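Local coordinates for protein TetR-family transcriptional regulator (Streptomyces coelicolor, PDB 2G7L) that probably regulates transcription as a TetR-family dimer, binding DNA through an N-terminal helix-turn-helix domain and using its helical C-terminal domain for dimerisation, at residues E87-Q92 with V216-I221; R44-Q47 with G52-S55; A182-D187 with S196-L201; D72-E77 with F105-L110; D26-L31 with E38-R43. One frame throughout, in Å; residues are numbered along the deposited sequence.

Contact 1 (E87-Q92 with V216-I221); sequences EDWREQ and VLVNGI
In the all-helical C-terminal domain of this TetR-family protein, Trp-89 and Arg-90, at the start of helix 89-106, reach Val-218 and Asn-219 on the dimerisation helix 206-223. The backbones stay well apart, with the CA atoms of Arg-90 and Val-218 separated by 8.4 Å, and the side chains, chiefly the long Arg-90, bridge the interval. Arg-90 spans it because CG lies anti to the backbone N (chi1 -177°) and the chain remains extended as far as NE. Its NH1 donates to Asn-219 OD1 at 3.2 Å (N-H...O 152°), approaching from above the carbonyl plane although OD1 lies close to the guanidinium plane; a weak second bond comes from NH2. Val-218 CG1 sits over one guanidinium face, 3.2 Å from Arg-90 NH1, and also meets the indole edge at Trp-89 CH2, 3.9 Å away. NH2 has a stronger partner in Asp-215, its salt-bridge mate. A leucine in place of Arg-90 would probably leave Asp-215 without its counter-charge and Asn-219 OD1 without these two donors. Asn-219 ND2 bonds Thr-224 of the second subunit. Helix 206-223 lies beside helix 142-161 and meets its counterpart in that subunit, consistent with the helical-bundle dimer interface of TetR-family regulators.

Contact 2 (R44-Q47 with G52-S55); sequences RLAQ and GPAS
Gly-52, the first residue of segment 52-55 to meet Ala-46, passes beside helix 42-48 in an extended conformation (phi/psi -102°/158°). The two CA atoms, those of Ala-46 and Gly-52, are 5.0 Å apart, the nearest pair between the segments. Ala-46 CB lies 3.6 Å from Gly-52 C, and since it stands almost directly above that carbon, the methyl rests on the flat face of the Gly-52 to Pro-53 peptide. A side chain at Gly-52 would leave in the other direction, so the approach is made by its main chain. Pro-53 comes next and completes the surface under the methyl: its N is 3.5 Å from Ala-46 CB, and its ring carbon CD is 3.7 Å from the same atom. In the weakly bonded turn that follows, Gly-52 O accepts the backbone N of Ser-55 at 3.1 Å. Ser-55 keeps its hydroxyl within the turn, where OG is hydrogen-bonded to Thr-51 OG1. Beyond this segment, Leu-56 packs on both Ala-46 and Leu-45, while Leu-45 faces helix 21-35 through Ile-24 and Leu-31. Helices 42-48 and 53-56, with the short link between them, form the helix-turn-helix of the family, in which the second helix is probably the one presented to DNA. Chemically the contact is an apolar methyl laid against a peptide face and the CD corner of the proline ring: between these two segments it is van der Waals in character, and the small methyl allows the close approach of the CA atoms of Ala-46 and Gly-52.

Contact 3 (A182-D187 with S196-L201); sequences ALRDAD and SHMPLL
The backbones of Arg-184 and Met-198 come closest here, their CA atoms 7.4 Å apart, where the end of helix 178-185 faces the chain leaving helix 192-197 through a cis peptide bond before Pro-199. Met-198, present as selenomethionine, is the central side chain. Its CG is anti to the carbonyl carbon (chi1 -72°), and further bends at chi2 and chi3 fold the chain into a compact hook instead of a straight rod. The selenium consequently lies 4.3 Å from Leu-183 CB, while the terminal methyl CE is 4.1 Å from Arg-184 CG. The two chains cross at about a right angle, and it is the CG methylene of Arg-184, not its charged end, that is closest. Leu-183 has a second neighbour three residues further along the other segment: its CG is 4.1 Å from Leu-201 CD2, again with the side chains nearly perpendicular. The bond from Leu-201 N to His-197 O, 2.8 Å long, spans these residues and is consistent with the position of Leu-201. Apolar side chains thus join helix 178-185 to the chain after helix 192-197. Ile-194 of helix 192-197 touches both Leu-183 and Leu-201. The contact lies about 29 Å from the centre of its own chain, centre to centre, and rests on helix 122-136 of the second subunit, with Ala-182 on Leu-125 and Leu-201 on Leu-132 of that copy.

Contact 4 (D72-E77 with F105-L110); sequences DALLGE and FAHPQL
Leu-74 reaches His-107 and Leu-110 where the last turn of helix 63-74 meets the break between helices 89-106 and 108-116, a junction joining the DNA-binding part of this TetR-like fold to its C-terminal helical domain. CB of Leu-74 starts out toward the other segment, and CG, anti to the carbonyl carbon (chi1 -67°), carries the branch toward the second segment so that both methyls do the touching. CD2 lies above the NE2 end of the imidazole, 4.1 Å from His-107 NE2. CD1 stands over the ring face itself: it is 4.3 Å from the centroid of the His-107 ring and only 12° off the ring normal, which meets the geometry of a CH-pi contact. The histidine occupies the N-cap position of helix 108-116, just after the preceding helix ends; three residues on, Leu-110 meets the same leucine, the two side chains crossing at about a right angle. Met-32 and Arg-33 of helix 21-35 and Val-103 of helix 89-106 also touch Leu-74, so the leucine joins three helices besides its own. The tightest point is between the methyls: Leu-74 CD1 lies 3.3 Å from Leu-110 CD1, tighter than usual carbon contact, so the exact value is doubtful.

Contact 5 (D26-L31 with E38-R43); sequences DTAVAL and EKVTMR
An inverse gamma turn centred on Val-40 presents this valine to Ala-28 and Leu-31 of helix 21-35, an uncommon bend just ahead of helix 42-48. The evidence is the backbone of Val-40 (phi/psi -78°/85°) together with a weak bond from Thr-41 N to Lys-39 O, 2.9 Å long. The turn brings the CA atoms of Ala-28 and Val-40 to 6.1 Å, and the forked side chain uses both methyls. CG1 of Val-40, anti to the backbone N (chi1 -176°), is 3.9 Å from CB of Ala-28. CG2 turns instead to Ala-28 O, 3.7 Å away, and to Leu-31 CB at 4.0 Å. Leu-31 runs past the valine in the opposite direction, and its CD2 is 4.0 Å from Lys-39 O, the acceptor of the turn. A glycine in place of Val-40 would probably open a gap against Ala-28 and Leu-31 and let the turn shift away from the helix. After the turn, Thr-41 OG1 caps helix 42-48 by accepting Arg-44 N, and it also receives Arg-43 NH2 at 3.3 Å, with OG1 tilted out of the guanidinium plane. Leu-66 of helix 63-74 touches both Ala-28 and Val-40. Such a hydrophobic core, made by the first helix, the lead-in to the helix-turn-helix and the following long helix, is typical of TetR-family DNA-binding domains.

Overall arrangement
Contacts 2 and 5 form one unit in the DNA-binding domain: their centres lie 10 Å apart, both use helix 42-48, and they touch, with Leu-45 CD1 3.7 Å from Ala-28 N. Contact 4 lies at the junction with the rest of the chain, 14 Å from contact 5 between centres, and joins it where Ala-73 CB meets Val-29 CG2 at 3.8 Å. Helix 89-106 then leads from contact 4 to contact 1, 23 Å away between centres. Contacts 1 and 3 are 31 Å apart between centres yet both border the second subunit, whereas contacts 2 and 3, with centres 50 Å apart, lie on opposite sides of the chain's centre, separating probable DNA binding from dimerisation.

Contact 1 (E87-Q92 with V216-I221)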
# COMPACT_ATOMS: atom_id res chain seq x y z
N GLU A 87 25.81 -4.66 18.02
CA GLU A 87 25.78 -4.17 16.64
C GLU A 87 25.91 -5.26 15.53
O GLU A 87 27.04 -5.84 15.32
CB GLU A 87 26.82 -3.04 16.42
CG GLU A 87 27.83 -3.31 15.25
CD GLU A 87 28.17 -2.05 14.43
OE1 GLU A 87 28.56 -2.20 13.23
OE2 GLU A 87 28.05 -0.92 14.98
N ASP A 88 24.76 -5.59 14.91
CA ASP A 88 24.69 -5.71 13.43
C ASP A 88 23.33 -5.64 12.68
O ASP A 88 22.23 -5.79 13.25
CB ASP A 88 25.75 -6.60 12.73
CG ASP A 88 26.53 -5.80 11.58
OD1 ASP A 88 27.25 -6.45 10.80
OD2 ASP A 88 26.44 -4.55 11.45
N TRP A 89 23.50 -5.39 11.38
CA TRP A 89 22.69 -4.46 10.64
C TRP A 89 21.26 -4.94 10.39
O TRP A 89 20.31 -4.16 10.48
CB TRP A 89 23.42 -4.12 9.34
CG TRP A 89 23.58 -5.31 8.42
CD1 TRP A 89 24.68 -6.14 8.30
CD2 TRP A 89 22.60 -5.82 7.50
NE1 TRP A 89 24.45 -7.10 7.34
CE2 TRP A 89 23.17 -6.95 6.86
CE3 TRP A 89 21.29 -5.43 7.15
CZ2 TRP A 89 22.47 -7.70 5.90
CZ3 TRP A 89 20.61 -6.18 6.22
CH2 TRP A 89 21.20 -7.30 5.60
N ARG A 90 21.12 -6.25 10.15
CA ARG A 90 19.86 -6.83 9.70
C ARG A 90 18.85 -6.83 10.82
O ARG A 90 17.68 -6.51 10.63
CB ARG A 90 20.08 -8.26 9.14
CG ARG A 90 18.83 -8.88 8.59
CD ARG A 90 19.12 -10.05 7.71
NE ARG A 90 17.88 -10.72 7.35
CZ ARG A 90 17.64 -11.21 6.13
NH1 ARG A 90 18.58 -11.09 5.18
NH2 ARG A 90 16.48 -11.83 5.86
N GLU A 91 19.31 -7.21 12.00
CA GLU A 91 18.46 -7.19 13.19
C GLU A 91 18.02 -5.75 13.63
O GLU A 91 16.87 -5.53 14.09
CB GLU A 91 19.20 -7.88 14.33
CG GLU A 91 18.55 -7.72 15.72
CD GLU A 91 19.57 -7.92 16.86
OE1 GLU A 91 20.74 -7.45 16.72
OE2 GLU A 91 19.19 -8.55 17.90
N GLN A 92 18.95 -4.81 13.52
CA GLN A 92 18.68 -3.41 13.85
C GLN A 92 17.78 -2.77 12.79
O GLN A 92 16.89 -2.04 13.14
CB GLN A 92 19.98 -2.63 13.89
CG GLN A 92 20.86 -2.79 15.17
CD GLN A 92 22.21 -2.11 14.98
OE1 GLN A 92 22.43 -0.98 15.45
NE2 GLN A 92 23.10 -2.77 14.24
N VAL A 216 11.69 -11.73 3.31
CA VAL A 216 11.50 -11.89 1.87
C VAL A 216 12.12 -10.72 1.14
O VAL A 216 12.81 -10.86 0.11
CB VAL A 216 9.93 -11.96 1.51
CG1 VAL A 216 9.69 -11.87 0.07
CG2 VAL A 216 9.34 -13.16 2.11
N LEU A 217 11.84 -9.52 1.67
CA LEU A 217 12.29 -8.33 0.97
C LEU A 217 13.78 -8.18 1.09
O LEU A 217 14.47 -7.89 0.09
CB LEU A 217 11.56 -7.09 1.56
CG LEU A 217 10.15 -6.93 0.93
CD1 LEU A 217 9.36 -6.04 1.79
CD2 LEU A 217 10.33 -6.28 -0.48
N VAL A 218 14.31 -8.34 2.29
CA VAL A 218 15.83 -8.21 2.45
C VAL A 218 16.61 -9.20 1.57
O VAL A 218 17.51 -8.86 0.72
CB VAL A 218 16.21 -8.26 3.97
CG1 VAL A 218 17.69 -8.18 4.14
CG2 VAL A 218 15.58 -7.00 4.67
N ASN A 219 16.16 -10.45 1.64
CA ASN A 219 16.71 -11.52 0.76
C ASN A 219 16.59 -11.15 -0.68
O ASN A 219 17.54 -11.20 -1.46
CB ASN A 219 15.99 -12.81 1.04
CG ASN A 219 16.42 -13.39 2.32
OD1 ASN A 219 17.46 -12.96 2.84
ND2 ASN A 219 15.65 -14.33 2.89
N GLY A 220 15.41 -10.71 -1.09
CA GLY A 220 15.34 -10.29 -2.51
C GLY A 220 16.11 -9.06 -2.88
O GLY A 220 16.66 -8.96 -3.97
N ILE A 221 16.03 -8.04 -2.04
CA ILE A 221 16.74 -6.78 -2.34
C ILE A 221 18.26 -7.04 -2.52
O ILE A 221 18.88 -6.61 -3.52
CB ILE A 221 16.51 -5.72 -1.26
CG1 ILE A 221 15.06 -5.18 -1.32
CG2 ILE A 221 17.58 -4.55 -1.36
CD1 ILE A 221 14.62 -4.56 0.01

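Contact 2 (R44-Q47 with G52-S55)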
# COMPACT_ATOMS: atom_id res chain seq x y z
N ARG A 44 -11.13 23.31 9.13
CA ARG A 44 -11.03 23.29 10.59
C ARG A 44 -9.70 23.86 11.12
O ARG A 44 -9.62 24.34 12.24
CB ARG A 44 -11.26 21.90 11.16
CG ARG A 44 -11.14 21.82 12.66
CD ARG A 44 -12.16 22.76 13.36
NE ARG A 44 -11.71 22.99 14.72
CZ ARG A 44 -11.94 22.16 15.74
NH1 ARG A 44 -12.67 21.04 15.56
NH2 ARG A 44 -11.45 22.46 16.93
N LEU A 45 -8.66 23.81 10.31
CA LEU A 45 -7.34 24.29 10.75
C LEU A 45 -7.24 25.80 10.56
O LEU A 45 -6.71 26.47 11.43
CB LEU A 45 -6.23 23.57 9.98
CG LEU A 45 -4.89 23.24 10.62
CD1 LEU A 45 -5.07 22.44 11.90
CD2 LEU A 45 -4.14 22.45 9.56
N ALA A 46 -7.74 26.29 9.43
CA ALA A 46 -7.87 27.73 9.13
C ALA A 46 -8.69 28.44 10.21
O ALA A 46 -8.33 29.52 10.72
CB ALA A 46 -8.49 27.92 7.75
N GLN A 47 -9.77 27.80 10.62
CA GLN A 47 -10.61 28.30 11.68
C GLN A 47 -9.81 28.31 12.96
O GLN A 47 -9.84 29.27 13.70
CB GLN A 47 -11.84 27.40 11.85
CG GLN A 47 -12.87 27.88 12.87
CD GLN A 47 -13.37 26.74 13.77
OE1 GLN A 47 -13.03 26.69 14.97
NE2 GLN A 47 -14.17 25.81 13.19
N GLY A 52 -7.75 32.07 6.74
CA GLY A 52 -8.46 31.30 5.70
C GLY A 52 -7.62 30.16 5.10
O GLY A 52 -6.37 30.21 5.16
N PRO A 53 -8.28 29.14 4.50
CA PRO A 53 -7.59 28.03 3.83
C PRO A 53 -6.48 28.42 2.83
O PRO A 53 -5.44 27.72 2.77
CB PRO A 53 -8.73 27.31 3.10
CG PRO A 53 -9.95 27.64 3.90
CD PRO A 53 -9.75 29.02 4.41
N ALA A 54 -6.68 29.49 2.05
CA ALA A 54 -5.68 29.97 1.07
C ALA A 54 -4.31 30.26 1.69
O ALA A 54 -3.26 30.04 1.07
CB ALA A 54 -6.21 31.22 0.33
N SER A 55 -4.33 30.75 2.92
CA SER A 55 -3.11 31.02 3.67
C SER A 55 -2.34 29.75 4.02
O SER A 55 -1.13 29.73 3.96
CB SER A 55 -3.45 31.75 4.95
OG SER A 55 -4.29 32.82 4.66

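Contact 3 (A182-D187 with S196-L201)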
# COMPACT_ATOMS: atom_id res chain seq x y z
N ALA A 182 -14.80 -15.84 1.09
CA ALA A 182 -14.89 -16.29 -0.29
C ALA A 182 -13.81 -17.33 -0.64
O ALA A 182 -14.05 -18.23 -1.47
CB ALA A 182 -14.85 -15.10 -1.25
N LEU A 183 -12.64 -17.18 -0.02
CA LEU A 183 -11.52 -18.10 -0.21
C LEU A 183 -11.82 -19.43 0.50
O LEU A 183 -11.66 -20.49 -0.12
CB LEU A 183 -10.19 -17.52 0.28
CG LEU A 183 -9.14 -16.79 -0.60
CD1 LEU A 183 -9.30 -16.84 -2.17
CD2 LEU A 183 -8.72 -15.43 -0.11
N ARG A 184 -12.27 -19.38 1.76
CA ARG A 184 -12.74 -20.60 2.45
C ARG A 184 -13.88 -21.38 1.69
O ARG A 184 -13.97 -22.61 1.83
CB ARG A 184 -13.14 -20.31 3.92
CG ARG A 184 -12.17 -19.41 4.66
CD ARG A 184 -12.36 -19.38 6.18
NE ARG A 184 -11.31 -20.17 6.83
CZ ARG A 184 -10.42 -19.72 7.73
NH1 ARG A 184 -10.44 -18.46 8.15
NH2 ARG A 184 -9.51 -20.56 8.22
N ASP A 185 -14.68 -20.68 0.89
CA ASP A 185 -15.87 -21.22 0.20
C ASP A 185 -15.63 -21.59 -1.25
O ASP A 185 -16.49 -22.28 -1.85
CB ASP A 185 -17.01 -20.20 0.14
CG ASP A 185 -17.64 -19.94 1.48
OD1 ASP A 185 -17.72 -20.89 2.31
OD2 ASP A 185 -18.09 -18.79 1.69
N ALA A 186 -14.54 -21.08 -1.85
CA ALA A 186 -14.11 -21.50 -3.19
C ALA A 186 -14.16 -23.02 -3.24
O ALA A 186 -13.77 -23.71 -2.28
CB ALA A 186 -12.71 -20.98 -3.54
N ASP A 187 -14.66 -23.54 -4.35
CA ASP A 187 -14.84 -24.98 -4.53
C ASP A 187 -13.56 -25.60 -5.05
O ASP A 187 -13.07 -25.20 -6.11
CB ASP A 187 -16.04 -25.30 -5.47
CG ASP A 187 -17.41 -24.98 -4.82
OD1 ASP A 187 -17.73 -25.51 -3.72
OD2 ASP A 187 -18.19 -24.19 -5.42
N SER A 196 -5.79 -26.08 -2.54
CA SER A 196 -4.44 -26.59 -2.30
C SER A 196 -3.64 -25.76 -1.23
O SER A 196 -2.85 -26.28 -0.40
CB SER A 196 -3.74 -26.59 -3.66
OG SER A 196 -2.43 -27.07 -3.58
N HIS A 197 -3.90 -24.45 -1.22
CA HIS A 197 -3.13 -23.50 -0.39
C HIS A 197 -3.84 -22.96 0.86
O HIS A 197 -3.30 -22.10 1.56
CB HIS A 197 -2.58 -22.41 -1.26
CG HIS A 197 -1.55 -22.91 -2.23
ND1 HIS A 197 -1.84 -23.23 -3.54
CD2 HIS A 197 -0.22 -23.14 -2.08
CE1 HIS A 197 -0.74 -23.61 -4.16
NE2 HIS A 197 0.26 -23.56 -3.30
N MSE A 198 -5.02 -23.51 1.14
CA MSE A 198 -5.78 -23.23 2.33
C MSE A 198 -5.45 -24.30 3.34
O MSE A 198 -5.37 -25.46 2.97
CB MSE A 198 -7.29 -23.29 2.01
CG MSE A 198 -7.80 -22.11 1.17
SE MSE A 198 -7.70 -20.45 2.15
CE MSE A 198 -8.57 -21.12 3.75
N PRO A 199 -5.28 -23.94 4.63
CA PRO A 199 -5.54 -22.72 5.38
C PRO A 199 -4.48 -21.60 5.32
O PRO A 199 -4.77 -20.46 5.71
CB PRO A 199 -5.63 -23.23 6.83
CG PRO A 199 -4.84 -24.46 6.86
CD PRO A 199 -4.72 -25.00 5.48
N LEU A 200 -3.27 -21.90 4.84
CA LEU A 200 -2.18 -20.92 4.94
C LEU A 200 -2.43 -19.65 4.13
O LEU A 200 -1.90 -18.58 4.48
CB LEU A 200 -0.80 -21.54 4.56
CG LEU A 200 -0.03 -22.30 5.64
CD1 LEU A 200 1.29 -22.80 5.09
CD2 LEU A 200 0.21 -21.47 6.88
N LEU A 201 -3.20 -19.74 3.06
CA LEU A 201 -3.51 -18.59 2.22
C LEU A 201 -4.15 -17.46 3.09
O LEU A 201 -3.95 -16.27 2.86
CB LEU A 201 -4.42 -19.03 1.10
CG LEU A 201 -4.84 -18.04 0.02
CD1 LEU A 201 -3.58 -17.38 -0.46
CD2 LEU A 201 -5.60 -18.71 -1.12

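Contact 4 (D72-E77 with F105-L110)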
# COMPACT_ATOMS: atom_id res chain seq x y z
N ASP A 72 4.96 12.86 9.87
CA ASP A 72 6.35 13.21 10.16
C ASP A 72 6.61 13.55 11.63
O ASP A 72 7.48 12.97 12.28
CB ASP A 72 6.88 14.29 9.24
CG ASP A 72 8.41 14.39 9.30
OD1 ASP A 72 8.90 14.84 10.34
OD2 ASP A 72 9.13 14.07 8.32
N ALA A 73 5.79 14.43 12.18
CA ALA A 73 5.85 14.77 13.59
C ALA A 73 5.90 13.51 14.45
O ALA A 73 6.77 13.38 15.33
CB ALA A 73 4.59 15.63 13.97
N LEU A 74 4.99 12.57 14.20
CA LEU A 74 4.82 11.35 15.05
C LEU A 74 6.01 10.37 14.95
O LEU A 74 6.22 9.52 15.83
CB LEU A 74 3.50 10.63 14.68
CG LEU A 74 2.21 11.39 15.03
CD1 LEU A 74 1.09 11.03 14.11
CD2 LEU A 74 1.76 11.10 16.47
N LEU A 75 6.81 10.56 13.91
CA LEU A 75 8.00 9.74 13.64
C LEU A 75 9.24 10.19 14.41
O LEU A 75 10.31 9.57 14.28
CB LEU A 75 8.32 9.74 12.13
CG LEU A 75 7.79 8.60 11.25
CD1 LEU A 75 6.65 7.86 11.90
CD2 LEU A 75 7.43 9.07 9.85
N GLY A 76 9.13 11.28 15.18
CA GLY A 76 10.20 11.68 16.08
C GLY A 76 10.29 10.72 17.25
O GLY A 76 11.32 10.67 17.95
N GLU A 77 9.23 9.96 17.48
CA GLU A 77 9.23 9.00 18.59
C GLU A 77 10.11 7.76 18.28
O GLU A 77 10.89 7.32 19.15
CB GLU A 77 7.79 8.61 19.01
CG GLU A 77 7.10 7.55 18.12
CD GLU A 77 5.58 7.42 18.37
OE1 GLU A 77 4.78 8.21 17.75
OE2 GLU A 77 5.19 6.49 19.15
N PHE A 105 0.49 1.51 12.64
CA PHE A 105 -0.64 0.69 13.13
C PHE A 105 -1.49 1.49 14.11
O PHE A 105 -2.69 1.27 14.18
CB PHE A 105 -0.13 -0.58 13.85
CG PHE A 105 0.09 -1.81 12.92
CD1 PHE A 105 0.77 -1.69 11.71
CD2 PHE A 105 -0.35 -3.07 13.31
CE1 PHE A 105 1.00 -2.84 10.84
CE2 PHE A 105 -0.11 -4.22 12.48
CZ PHE A 105 0.56 -4.08 11.23
N ALA A 106 -0.88 2.39 14.87
CA ALA A 106 -1.62 3.34 15.74
C ALA A 106 -2.43 4.35 14.93
O ALA A 106 -3.46 4.82 15.38
CB ALA A 106 -0.66 4.05 16.72
N HIS A 107 -1.97 4.68 13.70
CA HIS A 107 -2.65 5.69 12.88
C HIS A 107 -2.89 5.27 11.40
O HIS A 107 -2.30 5.86 10.46
CB HIS A 107 -1.87 7.00 12.93
CG HIS A 107 -1.62 7.49 14.32
ND1 HIS A 107 -2.53 8.26 15.01
CD2 HIS A 107 -0.57 7.31 15.15
CE1 HIS A 107 -2.05 8.53 16.21
NE2 HIS A 107 -0.87 7.96 16.32
N PRO A 108 -3.78 4.25 11.19
CA PRO A 108 -3.86 3.64 9.83
C PRO A 108 -4.21 4.57 8.73
O PRO A 108 -3.69 4.41 7.62
CB PRO A 108 -4.88 2.49 10.03
CG PRO A 108 -4.60 2.05 11.47
CD PRO A 108 -4.59 3.48 12.15
N GLN A 109 -5.00 5.60 9.02
CA GLN A 109 -5.25 6.62 8.01
C GLN A 109 -4.00 7.39 7.63
O GLN A 109 -3.90 7.81 6.49
CB GLN A 109 -6.34 7.60 8.46
CG GLN A 109 -6.67 8.67 7.43
CD GLN A 109 -7.04 8.11 6.06
OE1 GLN A 109 -7.92 7.25 5.97
NE2 GLN A 109 -6.38 8.63 4.98
N LEU A 110 -3.03 7.54 8.54
CA LEU A 110 -1.74 8.12 8.12
C LEU A 110 -0.94 7.23 7.18
O LEU A 110 -0.33 7.73 6.22
CB LEU A 110 -0.88 8.54 9.35
CG LEU A 110 -1.51 9.65 10.25
CD1 LEU A 110 -0.53 10.02 11.38
CD2 LEU A 110 -1.94 10.88 9.41

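Contact 5 (D26-L31 with E38-R43)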
# COMPACT_ATOMS: atom_id res chain seq x y z
N ASP A 26 1.89 21.90 14.21
CA ASP A 26 1.80 21.66 15.68
C ASP A 26 0.33 21.71 16.06
O ASP A 26 -0.09 20.97 16.94
CB ASP A 26 2.65 22.68 16.53
CG ASP A 26 4.22 22.47 16.39
OD1 ASP A 26 4.65 21.45 15.75
OD2 ASP A 26 5.01 23.31 16.96
N THR A 27 -0.42 22.61 15.42
CA THR A 27 -1.88 22.75 15.60
C THR A 27 -2.65 21.50 15.10
O THR A 27 -3.53 20.97 15.80
CB THR A 27 -2.40 24.02 14.87
OG1 THR A 27 -1.68 25.15 15.35
CG2 THR A 27 -3.86 24.27 15.16
N ALA A 28 -2.32 21.05 13.87
CA ALA A 28 -2.86 19.79 13.33
C ALA A 28 -2.65 18.65 14.30
O ALA A 28 -3.55 17.87 14.50
CB ALA A 28 -2.23 19.46 11.98
N VAL A 29 -1.46 18.56 14.90
CA VAL A 29 -1.13 17.48 15.80
C VAL A 29 -2.03 17.54 17.02
O VAL A 29 -2.59 16.51 17.45
CB VAL A 29 0.35 17.51 16.26
CG1 VAL A 29 0.60 16.47 17.39
CG2 VAL A 29 1.32 17.19 15.08
N ALA A 30 -2.14 18.74 17.61
CA ALA A 30 -2.98 18.97 18.78
C ALA A 30 -4.43 18.69 18.45
O ALA A 30 -5.10 18.04 19.22
CB ALA A 30 -2.80 20.46 19.33
N LEU A 31 -4.92 19.18 17.31
CA LEU A 31 -6.29 18.86 16.85
C LEU A 31 -6.58 17.33 16.74
O LEU A 31 -7.67 16.88 17.16
CB LEU A 31 -6.56 19.54 15.52
CG LEU A 31 -8.00 19.64 15.08
CD1 LEU A 31 -8.87 20.22 16.21
CD2 LEU A 31 -7.97 20.53 13.87
N GLU A 38 -10.02 12.74 11.72
CA GLU A 38 -11.17 12.98 10.84
C GLU A 38 -11.52 14.47 10.88
O GLU A 38 -11.92 15.06 9.86
CB GLU A 38 -12.35 12.07 11.23
CG GLU A 38 -12.69 11.98 12.76
CD GLU A 38 -11.80 10.99 13.57
OE1 GLU A 38 -10.60 10.81 13.25
OE2 GLU A 38 -12.29 10.38 14.56
N LYS A 39 -11.30 15.09 12.05
CA LYS A 39 -11.46 16.54 12.29
C LYS A 39 -10.35 17.47 11.71
O LYS A 39 -10.56 18.67 11.52
CB LYS A 39 -11.58 16.77 13.80
CG LYS A 39 -12.58 15.88 14.53
CD LYS A 39 -13.99 16.12 14.06
CE LYS A 39 -14.99 15.46 14.99
NZ LYS A 39 -16.27 15.33 14.26
N VAL A 40 -9.18 16.92 11.43
CA VAL A 40 -8.06 17.68 10.91
C VAL A 40 -8.25 17.95 9.40
O VAL A 40 -7.74 17.21 8.51
CB VAL A 40 -6.71 16.99 11.22
CG1 VAL A 40 -5.53 17.86 10.75
CG2 VAL A 40 -6.61 16.64 12.73
N THR A 41 -8.98 19.01 9.09
CA THR A 41 -9.17 19.41 7.71
C THR A 41 -8.52 20.76 7.56
O THR A 41 -8.20 21.39 8.56
CB THR A 41 -10.68 19.52 7.38
OG1 THR A 41 -11.24 20.60 8.14
CG2 THR A 41 -11.43 18.24 7.76
N MSE A 42 -8.35 21.23 6.32
CA MSE A 42 -7.74 22.53 6.09
C MSE A 42 -8.65 23.66 6.61
O MSE A 42 -8.16 24.65 7.16
CB MSE A 42 -7.40 22.72 4.59
CG MSE A 42 -6.18 21.88 4.11
SE MSE A 42 -4.48 22.45 4.95
CE MSE A 42 -4.04 23.81 3.80
N ARG A 43 -9.96 23.48 6.43
CA ARG A 43 -10.99 24.43 6.90
C ARG A 43 -11.06 24.45 8.45
O ARG A 43 -11.00 25.50 9.02
CB ARG A 43 -12.34 24.11 6.25
CG ARG A 43 -13.55 24.94 6.77
CD ARG A 43 -14.78 24.02 7.13
NE ARG A 43 -14.37 22.65 7.50
CZ ARG A 43 -14.95 21.88 8.43
NH1 ARG A 43 -16.00 22.35 9.12
NH2 ARG A 43 -14.47 20.67 8.68